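Local coordinates for protein pyridoxal kinase (Entamoeba histolytica, PDB 4S1H) that probably phosphorylates pyridoxal with ATP to give pyridoxal 5'-phosphate, acting as a magnesium-dependent kinase of the ribokinase-like superfamily, at residues T2-T7 with D75-V80; D27-Q32 with L224-I229; I63-E68 with I94-R99; L37-A42 with T81-S86. All coordinates share one frame; numbering follows the deposited sequence.

Contact 1 of 4, residues T2-T7 with D75-V80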
loop_
_atom_site.group_PDB
_atom_site.type_symbol
_atom_site.label_atom_id
_atom_site.label_comp_id
_atom_site.label_asym_id
_atom_site.label_seq_id
_atom_site.Cartn_x
_atom_site.Cartn_y
_atom_site.Cartn_z
ATOM N N THR A 2 10.853 -7.251 12.108
ATOM C CA THR A 2 10.772 -5.923 12.718
ATOM C C THR A 2 10.593 -4.855 11.642
ATOM O O THR A 2 11.175 -4.945 10.564
ATOM C CB THR A 2 12.039 -5.613 13.511
ATOM O OG1 THR A 2 13.159 -5.655 12.639
ATOM C CG2 THR A 2 12.236 -6.681 14.629
ATOM N N ASN A 3 9.795 -3.849 11.963
ATOM C CA ASN A 3 9.617 -2.712 11.078
ATOM C C ASN A 3 10.874 -1.863 11.103
ATOM O O ASN A 3 11.289 -1.433 12.164
ATOM C CB ASN A 3 8.414 -1.897 11.539
ATOM C CG ASN A 3 7.119 -2.665 11.392
ATOM O OD1 ASN A 3 6.867 -3.233 10.335
ATOM N ND2 ASN A 3 6.302 -2.682 12.430
ATOM N N LYS A 4 11.463 -1.652 9.929
ATOM C CA LYS A 4 12.708 -0.884 9.804
ATOM C C LYS A 4 12.436 0.558 9.394
ATOM O O LYS A 4 13.264 1.452 9.700
ATOM C CB LYS A 4 13.620 -1.584 8.810
ATOM C CG LYS A 4 14.991 -0.933 8.662
ATOM C CD LYS A 4 15.934 -1.742 7.784
ATOM C CE LYS A 4 16.423 -3.006 8.467
ATOM N NZ LYS A 4 17.563 -3.584 7.707
ATOM N N VAL A 5 11.341 0.796 8.661
ATOM C CA VAL A 5 11.002 2.107 8.146
ATOM C C VAL A 5 9.635 2.547 8.628
ATOM O O VAL A 5 8.719 1.737 8.695
ATOM C CB VAL A 5 10.984 2.128 6.583
ATOM C CG1 VAL A 5 10.659 3.509 6.037
ATOM C CG2 VAL A 5 12.314 1.612 6.039
ATOM N N LEU A 6 9.501 3.837 8.917
ATOM C CA LEU A 6 8.192 4.455 9.134
ATOM C C LEU A 6 8.056 5.549 8.113
ATOM O O LEU A 6 8.961 6.394 7.983
ATOM C CB LEU A 6 8.074 5.012 10.543
ATOM C CG LEU A 6 6.940 5.970 10.843
ATOM C CD1 LEU A 6 5.614 5.207 10.767
ATOM C CD2 LEU A 6 7.157 6.586 12.217
ATOM N N THR A 7 6.963 5.496 7.367
ATOM C CA THR A 7 6.736 6.475 6.304
ATOM C C THR A 7 5.332 7.043 6.412
ATOM O O THR A 7 4.322 6.314 6.498
ATOM C CB THR A 7 7.049 5.917 4.895
ATOM O OG1 THR A 7 6.536 6.816 3.903
ATOM C CG2 THR A 7 6.456 4.575 4.687
ATOM N N ASP A 75 12.051 -0.485 16.622
ATOM C CA ASP A 75 13.239 -0.858 15.867
ATOM C C ASP A 75 13.443 -0.004 14.600
ATOM O O ASP A 75 14.300 -0.315 13.797
ATOM C CB ASP A 75 13.132 -2.337 15.462
ATOM C CG ASP A 75 12.982 -3.268 16.668
ATOM O OD1 ASP A 75 13.845 -3.199 17.567
ATOM O OD2 ASP A 75 11.994 -4.039 16.728
ATOM N N ILE A 76 12.645 1.050 14.440
ATOM C CA ILE A 76 12.709 1.939 13.287
ATOM C C ILE A 76 14.129 2.488 13.155
ATOM O O ILE A 76 14.681 2.914 14.135
ATOM C CB ILE A 76 11.693 3.106 13.460
ATOM C CG1 ILE A 76 10.253 2.595 13.349
ATOM C CG2 ILE A 76 11.901 4.227 12.455
ATOM C CD1 ILE A 76 9.984 1.743 12.140
ATOM N N GLU A 77 14.715 2.349 11.978
ATOM C CA GLU A 77 16.038 2.972 11.661
ATOM C C GLU A 77 15.949 4.103 10.646
ATOM O O GLU A 77 16.930 4.845 10.455
ATOM C CB GLU A 77 17.007 1.904 11.160
ATOM C CG GLU A 77 17.291 0.802 12.177
ATOM C CD GLU A 77 18.125 -0.335 11.606
ATOM O OE1 GLU A 77 19.060 -0.070 10.817
ATOM O OE2 GLU A 77 17.856 -1.502 11.955
ATOM N N PHE A 78 14.800 4.213 9.980
ATOM C CA PHE A 78 14.596 5.123 8.861
ATOM C C PHE A 78 13.210 5.704 8.938
ATOM O O PHE A 78 12.231 4.988 9.215
ATOM C CB PHE A 78 14.792 4.405 7.519
ATOM C CG PHE A 78 16.167 3.852 7.348
ATOM C CD1 PHE A 78 17.185 4.660 6.796
ATOM C CD2 PHE A 78 16.481 2.587 7.775
ATOM C CE1 PHE A 78 18.479 4.175 6.660
ATOM C CE2 PHE A 78 17.764 2.086 7.669
ATOM C CZ PHE A 78 18.753 2.876 7.089
ATOM N N LEU A 79 13.131 7.011 8.673
ATOM C CA LEU A 79 11.895 7.730 8.673
ATOM C C LEU A 79 11.765 8.473 7.382
ATOM O O LEU A 79 12.759 9.029 6.914
ATOM C CB LEU A 79 11.901 8.693 9.829
ATOM C CG LEU A 79 10.667 9.538 10.042
ATOM C CD1 LEU A 79 9.480 8.688 10.441
ATOM C CD2 LEU A 79 10.981 10.524 11.136
ATOM N N VAL A 80 10.563 8.475 6.808
ATOM C CA VAL A 80 10.250 9.283 5.614
ATOM C C VAL A 80 8.980 10.034 5.850
ATOM O O VAL A 80 8.008 9.451 6.385
ATOM C CB VAL A 80 10.069 8.450 4.337
ATOM C CG1 VAL A 80 9.700 9.321 3.144
ATOM C CG2 VAL A 80 11.310 7.653 4.050
HETATM O O HOH W 1 9.989 -1.010 14.786
HETATM O O HOH W 2 9.249 -3.699 14.762
#

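Contact 2 of 4, residues D27-Q32 with L224-I229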
loop_
_atom_site.group_PDB
_atom_site.type_symbol
_atom_site.label_atom_id
_atom_site.label_comp_id
_atom_site.label_asym_id
_atom_site.label_seq_id
_atom_site.Cartn_x
_atom_site.Cartn_y
_atom_site.Cartn_z
ATOM N N ASP A 27 8.024 -2.588 -0.594
ATOM C CA ASP A 27 7.630 -4.024 -0.695
ATOM C C ASP A 27 8.544 -4.784 -1.699
ATOM O O ASP A 27 9.033 -5.885 -1.403
ATOM C CB ASP A 27 6.134 -4.237 -1.086
ATOM C CG ASP A 27 5.109 -3.728 -0.015
ATOM O OD1 ASP A 27 5.473 -3.390 1.143
ATOM O OD2 ASP A 27 3.888 -3.638 -0.360
ATOM N N SER A 28 8.815 -4.203 -2.868
ATOM C CA SER A 28 9.629 -4.870 -3.875
ATOM C C SER A 28 11.095 -5.060 -3.432
ATOM O O SER A 28 11.748 -5.999 -3.843
ATOM C CB SER A 28 9.558 -4.154 -5.239
ATOM O OG SER A 28 10.834 -3.691 -5.648
ATOM N N PHE A 29 11.572 -4.180 -2.556
ATOM C CA PHE A 29 12.916 -4.310 -1.964
ATOM C C PHE A 29 12.900 -5.171 -0.699
ATOM O O PHE A 29 13.938 -5.378 -0.110
ATOM C CB PHE A 29 13.524 -2.918 -1.620
ATOM C CG PHE A 29 14.240 -2.221 -2.761
ATOM C CD1 PHE A 29 13.550 -1.474 -3.690
ATOM C CD2 PHE A 29 15.647 -2.266 -2.867
ATOM C CE1 PHE A 29 14.204 -0.833 -4.723
ATOM C CE2 PHE A 29 16.315 -1.617 -3.902
ATOM C CZ PHE A 29 15.589 -0.897 -4.838
ATOM N N GLN A 30 11.713 -5.627 -0.277
ATOM C CA GLN A 30 11.521 -6.437 0.908
ATOM C C GLN A 30 12.061 -5.757 2.174
ATOM O O GLN A 30 12.654 -6.395 3.043
ATOM C CB GLN A 30 12.093 -7.832 0.704
ATOM C CG GLN A 30 11.401 -8.568 -0.448
ATOM C CD GLN A 30 12.178 -9.766 -0.850
ATOM O OE1 GLN A 30 13.125 -9.647 -1.607
ATOM N NE2 GLN A 30 11.804 -10.931 -0.331
ATOM N N ILE A 31 11.736 -4.487 2.285
ATOM C CA ILE A 31 12.078 -3.650 3.447
ATOM C C ILE A 31 10.772 -3.498 4.254
ATOM O O ILE A 31 9.804 -2.881 3.798
ATOM C CB ILE A 31 12.680 -2.304 3.016
ATOM C CG1 ILE A 31 14.018 -2.500 2.241
ATOM C CG2 ILE A 31 12.871 -1.436 4.250
ATOM C CD1 ILE A 31 14.536 -1.264 1.530
ATOM N N GLN A 32 10.724 -4.149 5.415
ATOM C CA GLN A 32 9.509 -4.135 6.218
ATOM C C GLN A 32 9.281 -2.719 6.749
ATOM O O GLN A 32 10.167 -2.136 7.392
ATOM C CB GLN A 32 9.598 -5.121 7.360
ATOM C CG GLN A 32 8.282 -5.193 8.108
ATOM C CD GLN A 32 8.201 -6.331 9.094
ATOM O OE1 GLN A 32 8.571 -7.460 8.779
ATOM N NE2 GLN A 32 7.699 -6.048 10.293
ATOM N N LEU A 224 15.625 5.840 -3.940
ATOM C CA LEU A 224 16.830 6.373 -3.258
ATOM C C LEU A 224 16.987 5.841 -1.832
ATOM O O LEU A 224 18.018 5.273 -1.471
ATOM C CB LEU A 224 16.752 7.900 -3.227
ATOM C CG LEU A 224 17.796 8.613 -2.374
ATOM C CD1 LEU A 224 19.180 8.308 -2.902
ATOM C CD2 LEU A 224 17.481 10.095 -2.374
ATOM N N LEU A 225 15.911 5.935 -1.039
ATOM C CA LEU A 225 15.929 5.428 0.347
ATOM C C LEU A 225 16.197 3.944 0.419
ATOM O O LEU A 225 16.970 3.502 1.262
ATOM C CB LEU A 225 14.591 5.691 1.033
ATOM C CG LEU A 225 14.525 5.235 2.487
ATOM C CD1 LEU A 225 15.326 6.172 3.377
ATOM C CD2 LEU A 225 13.075 5.117 2.917
ATOM N N SER A 226 15.558 3.154 -0.460
ATOM C CA SER A 226 15.784 1.705 -0.465
ATOM C C SER A 226 17.283 1.403 -0.650
ATOM O O SER A 226 17.829 0.586 0.058
ATOM C CB SER A 226 14.961 1.006 -1.533
ATOM O OG SER A 226 13.583 1.207 -1.272
ATOM N N TRP A 227 17.955 2.085 -1.587
ATOM C CA TRP A 227 19.378 1.824 -1.802
ATOM C C TRP A 227 20.252 2.318 -0.633
ATOM O O TRP A 227 21.184 1.642 -0.256
ATOM C CB TRP A 227 19.867 2.435 -3.109
ATOM C CG TRP A 227 19.429 1.706 -4.320
ATOM C CD1 TRP A 227 18.793 2.234 -5.382
ATOM C CD2 TRP A 227 19.606 0.300 -4.607
ATOM N NE1 TRP A 227 18.557 1.259 -6.322
ATOM C CE2 TRP A 227 19.034 0.061 -5.861
ATOM C CE3 TRP A 227 20.202 -0.778 -3.922
ATOM C CZ2 TRP A 227 19.000 -1.213 -6.452
ATOM C CZ3 TRP A 227 20.152 -2.055 -4.498
ATOM C CH2 TRP A 227 19.565 -2.260 -5.755
ATOM N N ILE A 228 19.882 3.433 -0.026
ATOM C CA ILE A 228 20.535 3.850 1.215
ATOM C C ILE A 228 20.406 2.782 2.302
ATOM O O ILE A 228 21.384 2.433 2.970
ATOM C CB ILE A 228 19.986 5.181 1.715
ATOM C CG1 ILE A 228 20.390 6.330 0.773
ATOM C CG2 ILE A 228 20.491 5.476 3.116
ATOM C CD1 ILE A 228 19.631 7.602 0.994
ATOM N N ILE A 229 19.196 2.282 2.459
ATOM C CA ILE A 229 18.957 1.202 3.402
ATOM C C ILE A 229 19.827 -0.019 3.121
ATOM O O ILE A 229 20.358 -0.653 4.064
ATOM C CB ILE A 229 17.439 0.838 3.495
ATOM C CG1 ILE A 229 16.690 1.982 4.170
ATOM C CG2 ILE A 229 17.224 -0.474 4.249
ATOM C CD1 ILE A 229 15.178 1.912 4.095
#

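Contact 3 of 4, residues I63-E68 with I94-R99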
loop_
_atom_site.group_PDB
_atom_site.type_symbol
_atom_site.label_atom_id
_atom_site.label_comp_id
_atom_site.label_asym_id
_atom_site.label_seq_id
_atom_site.Cartn_x
_atom_site.Cartn_y
_atom_site.Cartn_z
ATOM N N ILE A 63 -3.465 6.406 15.889
ATOM C CA ILE A 63 -2.561 5.488 15.178
ATOM C C ILE A 63 -1.128 5.496 15.739
ATOM O O ILE A 63 -0.581 4.433 16.047
ATOM C CB ILE A 63 -2.533 5.797 13.674
ATOM C CG1 ILE A 63 -3.874 5.383 13.065
ATOM C CG2 ILE A 63 -1.360 5.119 12.966
ATOM C CD1 ILE A 63 -4.166 6.023 11.733
ATOM N N MET A 64 -0.546 6.677 15.921
ATOM C CA MET A 64 0.840 6.727 16.380
ATOM C C MET A 64 0.976 6.182 17.810
ATOM O O MET A 64 1.912 5.426 18.117
ATOM C CB MET A 64 1.406 8.138 16.261
ATOM C CG MET A 64 1.467 8.641 14.828
ATOM S SD MET A 64 2.537 7.690 13.744
ATOM C CE MET A 64 4.146 8.155 14.366
ATOM N N ASP A 65 0.005 6.495 18.661
ATOM C CA ASP A 65 -0.035 5.950 20.029
ATOM C C ASP A 65 -0.154 4.429 20.023
ATOM O O ASP A 65 0.502 3.759 20.787
ATOM C CB ASP A 65 -1.211 6.511 20.817
ATOM C CG ASP A 65 -1.033 7.987 21.182
ATOM O OD1 ASP A 65 0.077 8.567 21.017
ATOM O OD2 ASP A 65 -2.020 8.549 21.680
ATOM N N SER A 66 -0.988 3.899 19.141
ATOM C CA SER A 66 -1.180 2.431 19.050
ATOM C C SER A 66 0.102 1.713 18.596
ATOM O O SER A 66 0.462 0.660 19.128
ATOM C CB SER A 66 -2.308 2.161 18.067
ATOM O OG SER A 66 -2.667 0.790 18.047
ATOM N N LEU A 67 0.805 2.297 17.624
ATOM C CA LEU A 67 2.108 1.754 17.192
ATOM C C LEU A 67 3.090 1.720 18.345
ATOM O O LEU A 67 3.812 0.756 18.496
ATOM C CB LEU A 67 2.697 2.546 16.036
ATOM C CG LEU A 67 1.880 2.496 14.742
ATOM C CD1 LEU A 67 2.386 3.544 13.763
ATOM C CD2 LEU A 67 1.879 1.148 14.062
ATOM N N GLU A 68 3.104 2.765 19.161
ATOM C CA GLU A 68 4.035 2.832 20.300
ATOM C C GLU A 68 3.674 1.825 21.386
ATOM O O GLU A 68 4.527 1.052 21.818
ATOM C CB GLU A 68 4.067 4.255 20.864
ATOM C CG GLU A 68 5.195 4.489 21.864
ATOM C CD GLU A 68 5.283 5.941 22.330
ATOM O OE1 GLU A 68 5.165 6.851 21.494
ATOM O OE2 GLU A 68 5.486 6.174 23.532
ATOM N N ILE A 94 6.397 16.304 13.988
ATOM C CA ILE A 94 7.628 16.809 14.613
ATOM C C ILE A 94 7.800 16.188 15.998
ATOM O O ILE A 94 8.891 15.759 16.322
ATOM C CB ILE A 94 7.672 18.351 14.670
ATOM C CG1 ILE A 94 7.916 18.933 13.264
ATOM C CG2 ILE A 94 8.751 18.858 15.623
ATOM C CD1 ILE A 94 7.586 20.401 13.156
ATOM N N ASN A 95 6.726 16.150 16.793
ATOM C CA ASN A 95 6.792 15.532 18.119
ATOM C C ASN A 95 7.210 14.082 18.030
ATOM O O ASN A 95 8.033 13.644 18.819
ATOM C CB ASN A 95 5.461 15.623 18.845
ATOM C CG ASN A 95 5.034 17.038 19.147
ATOM O OD1 ASN A 95 5.850 17.915 19.379
ATOM N ND2 ASN A 95 3.713 17.251 19.169
ATOM N N ARG A 96 6.637 13.356 17.080
ATOM C CA ARG A 96 6.914 11.912 16.924
ATOM C C ARG A 96 8.335 11.696 16.428
ATOM O O ARG A 96 9.030 10.835 16.944
ATOM C CB ARG A 96 5.936 11.281 15.956
ATOM C CG ARG A 96 4.480 11.381 16.395
ATOM C CD ARG A 96 4.191 10.700 17.708
ATOM N NE ARG A 96 2.812 10.976 18.150
ATOM C CZ ARG A 96 2.094 10.202 18.949
ATOM N NH1 ARG A 96 2.599 9.072 19.418
ATOM N NH2 ARG A 96 0.850 10.563 19.284
ATOM N N VAL A 97 8.811 12.573 15.527
ATOM C CA VAL A 97 10.196 12.516 15.034
ATOM C C VAL A 97 11.223 12.685 16.125
ATOM O O VAL A 97 12.200 11.918 16.204
ATOM C CB VAL A 97 10.459 13.598 13.972
ATOM C CG1 VAL A 97 11.959 13.731 13.642
ATOM C CG2 VAL A 97 9.668 13.300 12.723
ATOM N N LYS A 98 11.025 13.706 16.949
ATOM C CA LYS A 98 11.881 13.954 18.080
ATOM C C LYS A 98 11.948 12.734 18.989
ATOM O O LYS A 98 13.031 12.341 19.392
ATOM C CB LYS A 98 11.429 15.184 18.875
ATOM C CG LYS A 98 11.785 16.488 18.179
ATOM C CD LYS A 98 11.674 17.700 19.093
ATOM C CE LYS A 98 10.228 18.103 19.312
ATOM N NZ LYS A 98 10.136 19.220 20.292
ATOM N N ARG A 99 10.796 12.153 19.306
ATOM C CA ARG A 99 10.753 10.976 20.183
ATOM C C ARG A 99 11.490 9.798 19.538
ATOM O O ARG A 99 12.273 9.133 20.208
ATOM C CB ARG A 99 9.310 10.609 20.514
ATOM C CG ARG A 99 9.130 9.390 21.422
ATOM C CD ARG A 99 7.649 9.134 21.683
ATOM N NE ARG A 99 7.052 10.185 22.525
ATOM C CZ ARG A 99 5.742 10.442 22.651
ATOM N NH1 ARG A 99 4.820 9.743 21.988
ATOM N NH2 ARG A 99 5.346 11.427 23.454
HETATM O O HOH W 3 5.265 7.931 18.904
#

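Contact 4 of 4, residues L37-A42 with T81-S86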
loop_
_atom_site.group_PDB
_atom_site.type_symbol
_atom_site.label_atom_id
_atom_site.label_comp_id
_atom_site.label_asym_id
_atom_site.label_seq_id
_atom_site.Cartn_x
_atom_site.Cartn_y
_atom_site.Cartn_z
ATOM N N LEU A 37 -0.903 6.781 6.801
ATOM C CA LEU A 37 -1.497 7.647 5.760
ATOM C C LEU A 37 -1.874 9.036 6.274
ATOM O O LEU A 37 -2.310 9.221 7.401
ATOM C CB LEU A 37 -2.739 6.970 5.154
ATOM C CG LEU A 37 -2.552 5.489 4.787
ATOM C CD1 LEU A 37 -3.843 5.000 4.133
ATOM C CD2 LEU A 37 -1.329 5.222 3.921
ATOM N N THR A 38 -1.683 10.045 5.431
ATOM C CA THR A 38 -2.129 11.397 5.753
ATOM C C THR A 38 -3.380 11.831 4.956
ATOM O O THR A 38 -3.958 12.890 5.241
ATOM C CB THR A 38 -1.050 12.452 5.454
ATOM O OG1 THR A 38 -0.741 12.409 4.065
ATOM C CG2 THR A 38 0.205 12.164 6.230
ATOM N N THR A 39 -3.755 11.025 3.954
ATOM C CA THR A 39 -4.997 11.185 3.171
ATOM C C THR A 39 -5.549 9.822 2.809
ATOM O O THR A 39 -4.821 8.835 2.834
ATOM C CB THR A 39 -4.791 11.927 1.839
ATOM O OG1 THR A 39 -4.056 11.121 0.903
ATOM C CG2 THR A 39 -4.025 13.243 2.051
ATOM N N HIS A 40 -6.825 9.799 2.453
ATOM C CA HIS A 40 -7.449 8.651 1.786
ATOM C C HIS A 40 -8.277 9.197 0.623
ATOM O O HIS A 40 -9.465 9.488 0.777
ATOM C CB HIS A 40 -8.287 7.855 2.797
ATOM C CG HIS A 40 -8.987 6.655 2.218
ATOM N ND1 HIS A 40 -10.173 6.179 2.733
ATOM C CD2 HIS A 40 -8.684 5.839 1.179
ATOM C CE1 HIS A 40 -10.573 5.127 2.047
ATOM N NE2 HIS A 40 -9.695 4.891 1.106
ATOM N N LEU A 41 -7.634 9.338 -0.542
ATOM C CA LEU A 41 -8.275 9.889 -1.726
ATOM C C LEU A 41 -8.495 8.817 -2.775
ATOM O O LEU A 41 -7.761 7.844 -2.834
ATOM C CB LEU A 41 -7.394 10.960 -2.360
ATOM C CG LEU A 41 -6.900 12.026 -1.378
ATOM C CD1 LEU A 41 -5.969 12.986 -2.092
ATOM C CD2 LEU A 41 -8.072 12.775 -0.777
ATOM N N ALA A 42 -9.480 9.017 -3.622
ATOM C CA ALA A 42 -9.755 8.085 -4.714
ATOM C C ALA A 42 -8.625 8.023 -5.711
ATOM O O ALA A 42 -8.273 6.978 -6.211
ATOM C CB ALA A 42 -11.016 8.496 -5.439
ATOM N N THR A 81 8.956 11.296 5.475
ATOM C CA THR A 81 7.731 12.049 5.424
ATOM C C THR A 81 7.532 12.572 4.036
ATOM O O THR A 81 8.519 12.904 3.317
ATOM C CB THR A 81 7.658 13.150 6.503
ATOM O OG1 THR A 81 8.657 14.128 6.215
ATOM C CG2 THR A 81 7.858 12.605 7.917
ATOM N N GLY A 82 6.264 12.674 3.634
ATOM C CA GLY A 82 5.865 13.186 2.350
ATOM C C GLY A 82 4.811 14.248 2.482
ATOM O O GLY A 82 5.037 15.320 3.113
ATOM N N TYR A 83 3.660 13.975 1.881
ATOM C CA TYR A 83 2.588 14.947 1.776
ATOM C C TYR A 83 1.804 15.059 3.068
ATOM O O TYR A 83 1.467 14.032 3.657
ATOM C CB TYR A 83 1.623 14.577 0.649
ATOM C CG TYR A 83 0.454 15.509 0.518
ATOM C CD1 TYR A 83 0.573 16.709 -0.202
ATOM C CD2 TYR A 83 -0.770 15.217 1.106
ATOM C CE1 TYR A 83 -0.503 17.576 -0.318
ATOM C CE2 TYR A 83 -1.841 16.067 0.985
ATOM C CZ TYR A 83 -1.711 17.239 0.277
ATOM O OH TYR A 83 -2.776 18.091 0.150
ATOM N N PHE A 84 1.535 16.298 3.494
ATOM C CA PHE A 84 0.586 16.553 4.566
ATOM C C PHE A 84 -0.506 17.509 4.081
ATOM O O PHE A 84 -0.206 18.526 3.446
ATOM C CB PHE A 84 1.276 17.166 5.766
ATOM C CG PHE A 84 2.288 16.284 6.402
ATOM C CD1 PHE A 84 1.945 15.438 7.439
ATOM C CD2 PHE A 84 3.629 16.380 6.028
ATOM C CE1 PHE A 84 2.906 14.656 8.038
ATOM C CE2 PHE A 84 4.599 15.621 6.653
ATOM C CZ PHE A 84 4.239 14.751 7.658
ATOM N N PRO A 85 -1.767 17.213 4.378
ATOM C CA PRO A 85 -2.858 18.095 3.951
ATOM C C PRO A 85 -3.051 19.314 4.858
ATOM O O PRO A 85 -3.685 20.287 4.433
ATOM C CB PRO A 85 -4.093 17.168 3.989
ATOM C CG PRO A 85 -3.786 16.192 5.047
ATOM C CD PRO A 85 -2.305 15.961 4.963
ATOM N N SER A 86 -2.490 19.279 6.068
ATOM C CA SER A 86 -2.729 20.297 7.079
ATOM C C SER A 86 -1.560 20.398 8.038
ATOM O O SER A 86 -0.865 19.405 8.273
ATOM C CB SER A 86 -4.023 19.985 7.855
ATOM O OG SER A 86 -4.026 18.654 8.366
#

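Contact 1 of 4, residues T2-T7 with D75-V80
V5, L6 and T7 pair in parallel with F78, L79 and V80, and the contact illustrates how backbone bonding sets a register that side chains then fill in. L6 supplies the regular part of the bonding: its N donates to F78 O at 3.0 Å, and its O accepts from V80 N at 2.9 Å. Before the strands proper, K4 O receives E77 N at 2.8 Å and, more weakly, F78 N. CA-H...O contacts accompany these bonds, the last from T7 CA to V80 O at 3.2 Å.

Apolar packing differs on the two faces. L6 and L79 run alongside each other in the same direction; with CG anti to the backbone N in both (chi1 165° and -178°), their branches stay in step and L6 CD2 meets L79 CD1 at 3.6 Å. I76 CD1 reaches across to the L6 side, 4.1 Å from L6 CB. Helix 87-100 covers this face. V5, T7, F78 and V80 occupy the other, under helix 216-229, where V5 CG2 meets F78 CB at 4.0 Å and T7 OG1 bonds to N19 and Y222.

Water takes over at the start of the pair: one molecule accepts from D75 N and may donate to N3 O. N3 itself turns its amide to Q32, L72 and S14 of the second subunit.

These are adjacent parallel strands, 5-9 and 78-81, in the central sheet of the ribokinase-like alpha/beta fold; V80 brings the pair to about 5 Å, side chain to side chain, from the magnesium ligand D111.

Contact 2 of 4, residues D27-Q32 with L224-I229
F29 sets its ring CG anti to its carbonyl carbon (chi1 -85°), and W227 does likewise (chi1 -74°), which swings the indole back toward F29 although its CB leaves the helix on the far side. The two rings meet edge to face: F29 presents its CE2-CZ edge to the six-membered ring of W227, with centroids 4.9 Å apart and planes at 88°. One face of the phenyl ring is taken by S226, whose CB stands 3.4 Å from the ring centroid, almost on the normal, as a CH-pi contact. S226 OG, close to the ring rim, bonds to Y222 O one turn back.

I31 and I229 approach tip to tip beside this group, I31 CD1 reaching I229 CG2 at 3.9 Å, while the same methyl lies 3.8 Å from S226 CA. Between F29 and I31 the chain leaves helix 18-28 through a Schellman motif at Q30, so both hydrophobic residues can face helix 216-229.

W227 also receives R240 in a cation-pi contact. With mainly carbon and ring contacts and no polar bond between the segments, cohesion probably rests on dispersion and hydrophobic burial, with a weak electrostatic part from the edge-to-face pair.

Contact 3 of 4, residues I63-E68 with I94-R99
The R96 guanidinium has M64 CB over one face, 3.5 Å from CZ, and D65 OD1 at its edge, where a water also lies in plane. NH1 and NH2 both point end-on at that single oxygen, NH2 at 2.8 Å and NH1 at 3.0 Å, with the oxygen almost in the guanidinium plane. The carboxylate is turned 46° from that plane: NH1 meets OD1 nearly along its C-O bond, whereas NH2 comes from above the carboxylate. NE forms a salt bridge with E92, a second carboxylate partner that helps fix the group's rotation.

R99 NH1 reaches the syn lone pair of E68 OE1 at 3.0 Å, tilted from the guanidinium plane, and the bend of R99 at chi3 (-69°) brings it there. The water links E68 OE1 to R96 NH1 and joins the two pairs; the direct E68-R96 salt bridge, OE1 to NH1, is long at 4.0 Å. M64 CE meanwhile slides along the aliphatic stem of R96.

The four charged residues form a salt-bridge network between helices 57-69 and 87-100. The segment axes approach to 12.2 Å and run at 18°, too far apart for short side chains to interlock, and long ones span the gap on one side of the alpha/beta sheet.

Contact 4 of 4, residues L37-A42 with T81-S86
T38 and the Y83-P85 bend make the close part of this contact. T38 OG1 donates to Y83 O at 2.8 Å, coming from above the carbonyl plane, 38° out of it, rather than on a lone pair. The hydroxyl stands between the backbone N and the carbonyl carbon (chi1 61°), a placement that sends CG2 toward F84, where it meets CD1 at 3.9 Å with the two side chains crossing at about a right angle. The T38 backbone is also engaged: its O lies 3.3 Å from P85 CG, so the proline ring sits against the carbonyl.

T39 gives the looser flank. Its CG2 comes to the edge of the Y83 ring, 3.7 Å from CE2, and stays 4.2 Å from P85 CG. Its hydroxyl turns away to Y11 N. Y83 and P85 are partly exposed, whereas T38, T39 and F84 are buried; F84 runs into the core against helices 87-100 and 124-133.

One hydroxyl thus ties a loop carbonyl to T38, at the break in strand 33-41, while threonine methyls against the Y83 and F84 rings, and the proline ring, do the rest, consistent with a held loop near S10 and T45, both pyridoxal phosphate-binding residues.

The four contacts show one fold built with different chemistry at different depths. Contact 1 is backbone-bonded sheet core, though its first residues reach solvent; contact 2 is largely buried and mainly apolar. The two share a face, V80 packing on L225, and meet again where Q32 bonds to N3 and K4. Contact 3 covers the opposite face, touching contact 1 through L79 on V97 and L6 on M64, and its outer part is charged and more exposed. Contact 4 joins the end of the sheet to a loop near the pyridoxal phosphate site: its strand 33-41 neighbours 5-9, and its loop follows 78-81. All four contacts reach the second subunit, contact 1 through N3 alone.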